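Local coordinates for high affinity transport system protein p37 (Mycoplasma hyorhinis, PDB 3EKI), which binds thiamine diphosphate outside the mycoplasma cell membrane as the lipoprotein component of a high-affinity transport system, at residues 141-147 with 342-348; 361-365 with 383-387. One frame throughout, in Å; residues are numbered along the deposited sequence.

Interaction 1: residues 141-147 with 342-348. With TPP (thiamine diphosphate), chain B.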
loop_
_atom_site.group_PDB
_atom_site.type_symbol
_atom_site.label_atom_id
_atom_site.label_comp_id
_atom_site.label_asym_id
_atom_site.label_seq_id
_atom_site.Cartn_x
_atom_site.Cartn_y
_atom_site.Cartn_z
ATOM N N ILE A 141 -4.104 20.210 5.353
ATOM C CA ILE A 141 -5.018 19.152 5.797
ATOM C C ILE A 141 -4.375 18.507 7.020
ATOM O O ILE A 141 -3.175 18.716 7.293
ATOM C CB ILE A 141 -5.374 18.134 4.703
ATOM C CG1 ILE A 141 -4.164 17.397 4.145
ATOM C CG2 ILE A 141 -6.175 18.782 3.570
ATOM C CD1 ILE A 141 -4.435 16.406 3.023
ATOM N N THR A 142 -5.109 17.731 7.814
ATOM C CA THR A 142 -4.645 17.250 9.095
ATOM C C THR A 142 -4.634 15.743 9.230
ATOM O O THR A 142 -5.667 15.079 9.322
ATOM C CB THR A 142 -5.583 17.811 10.210
ATOM O OG1 THR A 142 -5.626 19.236 10.058
ATOM C CG2 THR A 142 -5.044 17.460 11.570
ATOM N N PRO A 143 -3.441 15.153 9.181
ATOM C CA PRO A 143 -3.321 13.703 9.373
ATOM C C PRO A 143 -3.703 13.339 10.791
ATOM O O PRO A 143 -3.305 14.035 11.740
ATOM C CB PRO A 143 -1.831 13.442 9.133
ATOM C CG PRO A 143 -1.378 14.602 8.315
ATOM C CD PRO A 143 -2.150 15.786 8.862
ATOM N N ALA A 144 -4.451 12.260 10.934
ATOM C CA ALA A 144 -4.923 11.853 12.250
ATOM C C ALA A 144 -4.936 10.346 12.592
ATOM O O ALA A 144 -4.848 9.983 13.738
ATOM C CB ALA A 144 -6.301 12.377 12.446
ATOM N N LEU A 145 -5.129 9.528 11.570
ATOM C CA LEU A 145 -5.285 8.095 11.752
ATOM C C LEU A 145 -4.155 7.371 11.039
ATOM O O LEU A 145 -3.881 7.710 9.882
ATOM C CB LEU A 145 -6.636 7.699 11.150
ATOM C CG LEU A 145 -7.067 6.229 11.167
ATOM C CD1 LEU A 145 -7.653 5.869 12.526
ATOM C CD2 LEU A 145 -8.090 5.875 10.100
ATOM N N GLU A 146 -3.524 6.406 11.693
ATOM C CA GLU A 146 -2.565 5.555 11.005
ATOM C C GLU A 146 -3.184 4.167 10.870
ATOM O O GLU A 146 -3.543 3.605 11.904
ATOM C CB GLU A 146 -1.252 5.455 11.787
ATOM C CG GLU A 146 -0.201 4.634 11.052
ATOM C CD GLU A 146 1.168 4.631 11.693
ATOM O OE1 GLU A 146 1.363 5.216 12.779
ATOM O OE2 GLU A 146 2.075 4.008 11.092
ATOM N N THR A 147 -3.305 3.633 9.661
ATOM C CA THR A 147 -3.753 2.238 9.537
ATOM C C THR A 147 -2.575 1.287 9.762
ATOM O O THR A 147 -1.419 1.685 9.637
ATOM C CB THR A 147 -4.423 1.974 8.180
ATOM O OG1 THR A 147 -3.406 2.017 7.168
ATOM C CG2 THR A 147 -5.459 3.017 7.801
ATOM N N PRO A 342 5.236 3.863 6.168
ATOM C CA PRO A 342 3.980 3.562 6.868
ATOM C C PRO A 342 2.821 3.170 5.965
ATOM O O PRO A 342 2.771 3.563 4.815
ATOM C CB PRO A 342 3.642 4.907 7.534
ATOM C CG PRO A 342 4.992 5.569 7.674
ATOM C CD PRO A 342 5.657 5.266 6.330
ATOM N N TYR A 343 1.901 2.383 6.526
ATOM C CA TYR A 343 0.668 2.087 5.807
ATOM C C TYR A 343 -0.159 3.369 5.692
ATOM O O TYR A 343 0.308 4.447 6.065
ATOM C CB TYR A 343 -0.120 0.955 6.474
ATOM C CG TYR A 343 -0.646 -0.081 5.520
ATOM C CD1 TYR A 343 -1.983 -0.348 5.337
ATOM C CD2 TYR A 343 0.241 -0.832 4.740
ATOM C CE1 TYR A 343 -2.432 -1.308 4.441
ATOM C CE2 TYR A 343 -0.195 -1.789 3.858
ATOM C CZ TYR A 343 -1.536 -2.038 3.701
ATOM O OH TYR A 343 -1.973 -3.000 2.806
ATOM N N ASP A 344 -1.370 3.275 5.163
ATOM C CA ASP A 344 -2.134 4.462 4.785
ATOM C C ASP A 344 -2.534 5.293 6.010
ATOM O O ASP A 344 -2.651 4.788 7.117
ATOM C CB ASP A 344 -3.347 4.044 3.982
ATOM C CG ASP A 344 -3.059 3.551 2.579
ATOM O OD1 ASP A 344 -1.865 3.295 2.290
ATOM O OD2 ASP A 344 -4.028 3.428 1.789
ATOM N N VAL A 345 -2.717 6.568 5.728
ATOM C CA VAL A 345 -3.019 7.569 6.750
ATOM C C VAL A 345 -4.352 8.241 6.479
ATOM O O VAL A 345 -4.682 8.661 5.379
ATOM C CB VAL A 345 -1.901 8.626 6.780
ATOM C CG1 VAL A 345 -2.278 9.807 7.654
ATOM C CG2 VAL A 345 -0.593 7.984 7.254
ATOM N N GLY A 346 -5.148 8.363 7.526
ATOM C CA GLY A 346 -6.420 9.077 7.474
ATOM C C GLY A 346 -6.192 10.547 7.812
ATOM O O GLY A 346 -5.541 10.905 8.786
ATOM N N VAL A 347 -6.752 11.363 6.937
ATOM C CA VAL A 347 -6.543 12.790 6.950
ATOM C C VAL A 347 -7.860 13.532 6.877
ATOM O O VAL A 347 -8.768 13.171 6.135
ATOM C CB VAL A 347 -5.582 13.137 5.793
ATOM C CG1 VAL A 347 -6.133 12.721 4.441
ATOM C CG2 VAL A 347 -5.284 14.620 5.844
ATOM N N PHE A 348 -7.970 14.590 7.687
ATOM C CA PHE A 348 -9.134 15.442 7.765
ATOM C C PHE A 348 -8.963 16.774 7.052
ATOM O O PHE A 348 -7.836 17.274 7.022
ATOM C CB PHE A 348 -9.466 15.833 9.224
ATOM C CG PHE A 348 -10.093 14.713 10.021
ATOM C CD1 PHE A 348 -11.447 14.465 9.899
ATOM C CD2 PHE A 348 -9.309 13.962 10.878
ATOM C CE1 PHE A 348 -12.018 13.445 10.642
ATOM C CE2 PHE A 348 -9.870 12.920 11.593
ATOM C CZ PHE A 348 -11.215 12.671 11.449
HETATM N "N1'" TPP B . -4.350 -5.980 1.021
HETATM C "C2'" TPP B . -5.571 -6.053 0.435
HETATM C CM2 TPP B . -6.597 -7.044 0.995
HETATM N "N3'" TPP B . -5.880 -5.263 -0.608
HETATM C "C4'" TPP B . -4.991 -4.318 -1.013
HETATM N "N4'" TPP B . -5.353 -3.487 -1.994
HETATM C "C5'" TPP B . -3.703 -4.264 -0.462
HETATM C "C6'" TPP B . -3.418 -5.143 0.576
HETATM C "C7'" TPP B . -2.591 -3.302 -0.906
HETATM N N3 TPP B . -2.560 -1.994 -0.228
HETATM C C2 TPP B . -3.628 -1.353 0.246
HETATM S S1 TPP B . -3.121 0.143 0.995
HETATM C C5 TPP B . -1.444 -0.148 0.601
HETATM C C4 TPP B . -1.385 -1.300 -0.158
HETATM C CM4 TPP B . -0.041 -1.982 -0.496
HETATM C C6 TPP B . -0.305 0.836 0.892
HETATM C C7 TPP B . -0.338 2.003 -0.098
HETATM O O7 TPP B . -0.089 1.499 -1.427
HETATM P PA TPP B . -0.527 2.223 -2.773
HETATM O O1A TPP B . -0.393 1.255 -3.889
HETATM O O2A TPP B . -1.894 2.827 -2.622
HETATM O O3A TPP B . 0.401 3.485 -2.956
HETATM P PB TPP B . 1.837 3.521 -3.675
HETATM O O1B TPP B . 2.804 2.654 -2.929
HETATM O O2B TPP B . 2.240 5.048 -3.613
HETATM O O3B TPP B . 1.680 3.145 -5.210
HETATM O O HOH W 1 1.291 2.078 9.247
#
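Gly346 O takes the backbone N-H of both Ala144 and Leu145, the signature of a classic beta bulge in an antiparallel strand pair. Ala144 N lies 2.8 Å from Gly346 O, while Leu145 N meets the same oxygen tilted 23° from the carbonyl plane, so two donors share one acceptor. The register slips by one residue between Pro143 and Leu145; beyond it the pairing continues through Gly346 N and Leu145 O. Packing is tightest beside Pro143, where Val347 CG2, placed anti to its backbone N, presses to 3.4 Å from Ile141 CG1, closer than ordinary carbon contact. Leu113 of helix 106-115 touches both of these side chains. Thr142, Leu145 and Phe348 point to the opposite face from Pro143 and Val347; the bulge residue Ala144 brings its CB in plane to the CD2-CE2 edge of Phe348. At the far end side-chain carbon contact is sparser, with Glu146 OE2 no nearer than 4.0 Å to Pro342 CB, and one water donates to Glu146 OE2 and Thr147 O and accepts from Tyr343 N. Here Asp344 O is gripped twice, by Thr147 N and by Thr147 OG1 at 2.9 Å. That hydroxyl (chi1 70°) also lies in plane at the Tyr343 ring edge, 3.3 Å from CD1. One face of that ring lies against thiamine diphosphate, whose C7 is 3.1 Å from Asp344 OD1; Asp344 OD2 is bonded to Tyr381 OH. These bonds fix the backbone of two pocket residues, and the Asp344 carboxylate would be expected to complement the thiazolium's fixed positive charge.

Interaction 2: residues 361-365 with 383-387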
loop_
_atom_site.group_PDB
_atom_site.type_symbol
_atom_site.label_atom_id
_atom_site.label_comp_id
_atom_site.label_asym_id
_atom_site.label_seq_id
_atom_site.Cartn_x
_atom_site.Cartn_y
_atom_site.Cartn_z
ATOM N N VAL A 361 -11.276 9.045 15.135
ATOM C CA VAL A 361 -10.113 8.132 15.235
ATOM C C VAL A 361 -10.405 6.984 16.176
ATOM O O VAL A 361 -10.195 5.809 15.867
ATOM C CB VAL A 361 -8.837 8.902 15.637
ATOM C CG1 VAL A 361 -7.708 7.949 16.015
ATOM C CG2 VAL A 361 -8.386 9.836 14.525
ATOM N N GLN A 362 -10.926 7.255 17.380
ATOM C CA GLN A 362 -11.190 6.215 18.354
ATOM C C GLN A 362 -12.270 5.260 17.880
ATOM O O GLN A 362 -12.233 4.067 18.217
ATOM C CB GLN A 362 -11.612 6.843 19.690
ATOM C CG GLN A 362 -11.559 5.859 20.852
ATOM C CD GLN A 362 -10.141 5.346 21.072
ATOM O OE1 GLN A 362 -9.250 6.173 21.201
ATOM N NE2 GLN A 362 -10.006 4.033 21.109
ATOM N N THR A 363 -13.198 5.789 17.076
ATOM C CA THR A 363 -14.230 4.918 16.523
ATOM C C THR A 363 -13.611 3.884 15.560
ATOM O O THR A 363 -14.005 2.709 15.610
ATOM C CB THR A 363 -15.348 5.726 15.854
ATOM O OG1 THR A 363 -16.002 6.502 16.875
ATOM C CG2 THR A 363 -16.399 4.818 15.245
ATOM N N PHE A 364 -12.666 4.290 14.731
ATOM C CA PHE A 364 -11.969 3.325 13.864
ATOM C C PHE A 364 -11.322 2.244 14.732
ATOM O O PHE A 364 -11.481 1.049 14.466
ATOM C CB PHE A 364 -10.924 3.985 12.959
ATOM C CG PHE A 364 -11.454 4.524 11.662
ATOM C CD1 PHE A 364 -11.748 3.703 10.591
ATOM C CD2 PHE A 364 -11.665 5.879 11.494
ATOM C CE1 PHE A 364 -12.215 4.235 9.405
ATOM C CE2 PHE A 364 -12.139 6.422 10.330
ATOM C CZ PHE A 364 -12.435 5.594 9.269
ATOM N N ILE A 365 -10.604 2.655 15.758
ATOM C CA ILE A 365 -9.865 1.771 16.653
ATOM C C ILE A 365 -10.801 0.775 17.315
ATOM O O ILE A 365 -10.574 -0.446 17.354
ATOM C CB ILE A 365 -9.070 2.593 17.679
ATOM C CG1 ILE A 365 -7.947 3.403 17.033
ATOM C CG2 ILE A 365 -8.527 1.709 18.784
ATOM C CD1 ILE A 365 -7.277 4.451 17.895
ATOM N N GLY A 383 -6.008 -2.825 11.380
ATOM C CA GLY A 383 -5.886 -2.162 12.668
ATOM C C GLY A 383 -5.702 -0.673 12.410
ATOM O O GLY A 383 -5.479 -0.185 11.302
ATOM N N TYR A 384 -5.813 0.091 13.474
ATOM C CA TYR A 384 -5.687 1.537 13.463
ATOM C C TYR A 384 -5.007 2.065 14.720
ATOM O O TYR A 384 -5.163 1.461 15.791
ATOM C CB TYR A 384 -7.075 2.187 13.363
ATOM C CG TYR A 384 -7.895 1.772 12.177
ATOM C CD1 TYR A 384 -8.887 0.812 12.337
ATOM C CD2 TYR A 384 -7.720 2.291 10.901
ATOM C CE1 TYR A 384 -9.660 0.416 11.262
ATOM C CE2 TYR A 384 -8.485 1.899 9.821
ATOM C CZ TYR A 384 -9.463 0.949 10.004
ATOM O OH TYR A 384 -10.226 0.542 8.947
ATOM N N LYS A 385 -4.286 3.170 14.613
ATOM C CA LYS A 385 -3.694 3.886 15.731
ATOM C C LYS A 385 -3.937 5.380 15.531
ATOM O O LYS A 385 -4.082 5.853 14.390
ATOM C CB LYS A 385 -2.187 3.623 15.807
ATOM C CG LYS A 385 -1.710 2.227 15.494
ATOM C CD LYS A 385 -0.331 1.942 16.088
ATOM C CE LYS A 385 0.620 1.272 15.110
ATOM N NZ LYS A 385 1.119 -0.052 15.580
ATOM N N LYS A 386 -3.975 6.180 16.582
ATOM C CA LYS A 386 -3.950 7.617 16.513
ATOM C C LYS A 386 -2.577 8.116 16.081
ATOM O O LYS A 386 -1.579 7.570 16.577
ATOM C CB LYS A 386 -4.249 8.196 17.905
ATOM C CG LYS A 386 -4.327 9.716 17.976
ATOM C CD LYS A 386 -4.357 10.185 19.431
ATOM C CE LYS A 386 -4.507 11.696 19.549
ATOM N NZ LYS A 386 -4.594 12.125 20.981
ATOM N N ILE A 387 -2.508 9.123 15.220
ATOM C CA ILE A 387 -1.203 9.749 15.011
ATOM C C ILE A 387 -0.951 10.804 16.080
ATOM O O ILE A 387 -1.747 11.725 16.178
ATOM C CB ILE A 387 -1.088 10.355 13.609
ATOM C CG1 ILE A 387 -1.224 9.231 12.575
ATOM C CG2 ILE A 387 0.180 11.173 13.467
ATOM C CD1 ILE A 387 -1.069 9.574 11.138
#
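A helix-on-strand packing in one lobe of this periplasmic-binding-protein-like fold brings helix 354-369 against strand 383-386. The short axes pass 7.6 Å apart, run at 150° and share no hydrogen bond, so side-chain contact carries the interface. Its centre is the Tyr384 ring, over one face of which Phe364 lies. Phe364 CB stands 3.9 Å from the Tyr384 ring centroid and 17° off the ring normal, a CH-pi contact. Farther along the same side chain, Phe364 CD1 reaches 3.6 Å from Tyr384 CZ, offset toward the rim. The two rings form an edge-to-face pair with planes at 52°, well short of perpendicular, and Phe364 supplies the edge. With CG beside its own backbone N, Tyr384 brings its ring against Phe364, and Tyr384 CD1 comes 3.4 Å from Phe364 O. Ile365 and Tyr384 run alongside each other, pointing opposite ways, with Ile365 CG1 4.0 Å from Tyr384 CB, and Ile365 CD1 continues to the backbone at Lys385 and Lys386. One turn earlier, Val361 CG1 rests 3.8 Å from Lys386 CA, crossing the start of a lysine whose extended chain departs from the helix. The phenol's polar end is hydrogen-bonded to Asp373. Leu145 of strand 141-152 touches both aromatic side chains, while Phe76 meets Phe364 edge-to-face from helix 64-85, placing helix 354-369 between helix 64-85 and the sheet face that carries Leu145.

Going from the N terminus, strand 141-152 meets its partner 345-349 only after a long excursion, 194 residues lying between the paired segments, so interaction 1 closes a very large loop that includes the mixed sheet built on strands 217-223 and 304-308. Strand 345-349 then leads into helix 354-369, and interaction 2 closes a short loop of 17 intervening residues. The two closures run in series, neither nested nor crossed. Strand 383-386 returns to the sheet beside strand 141-152, where Glu146 N to Lys385 O and Ile387 N to Ala144 O are probable hydrogen bonds. Strand 141-152 thus lies between both later strands, tying the pocket-lining segment to strand 383-386 and to the helix that covers this face.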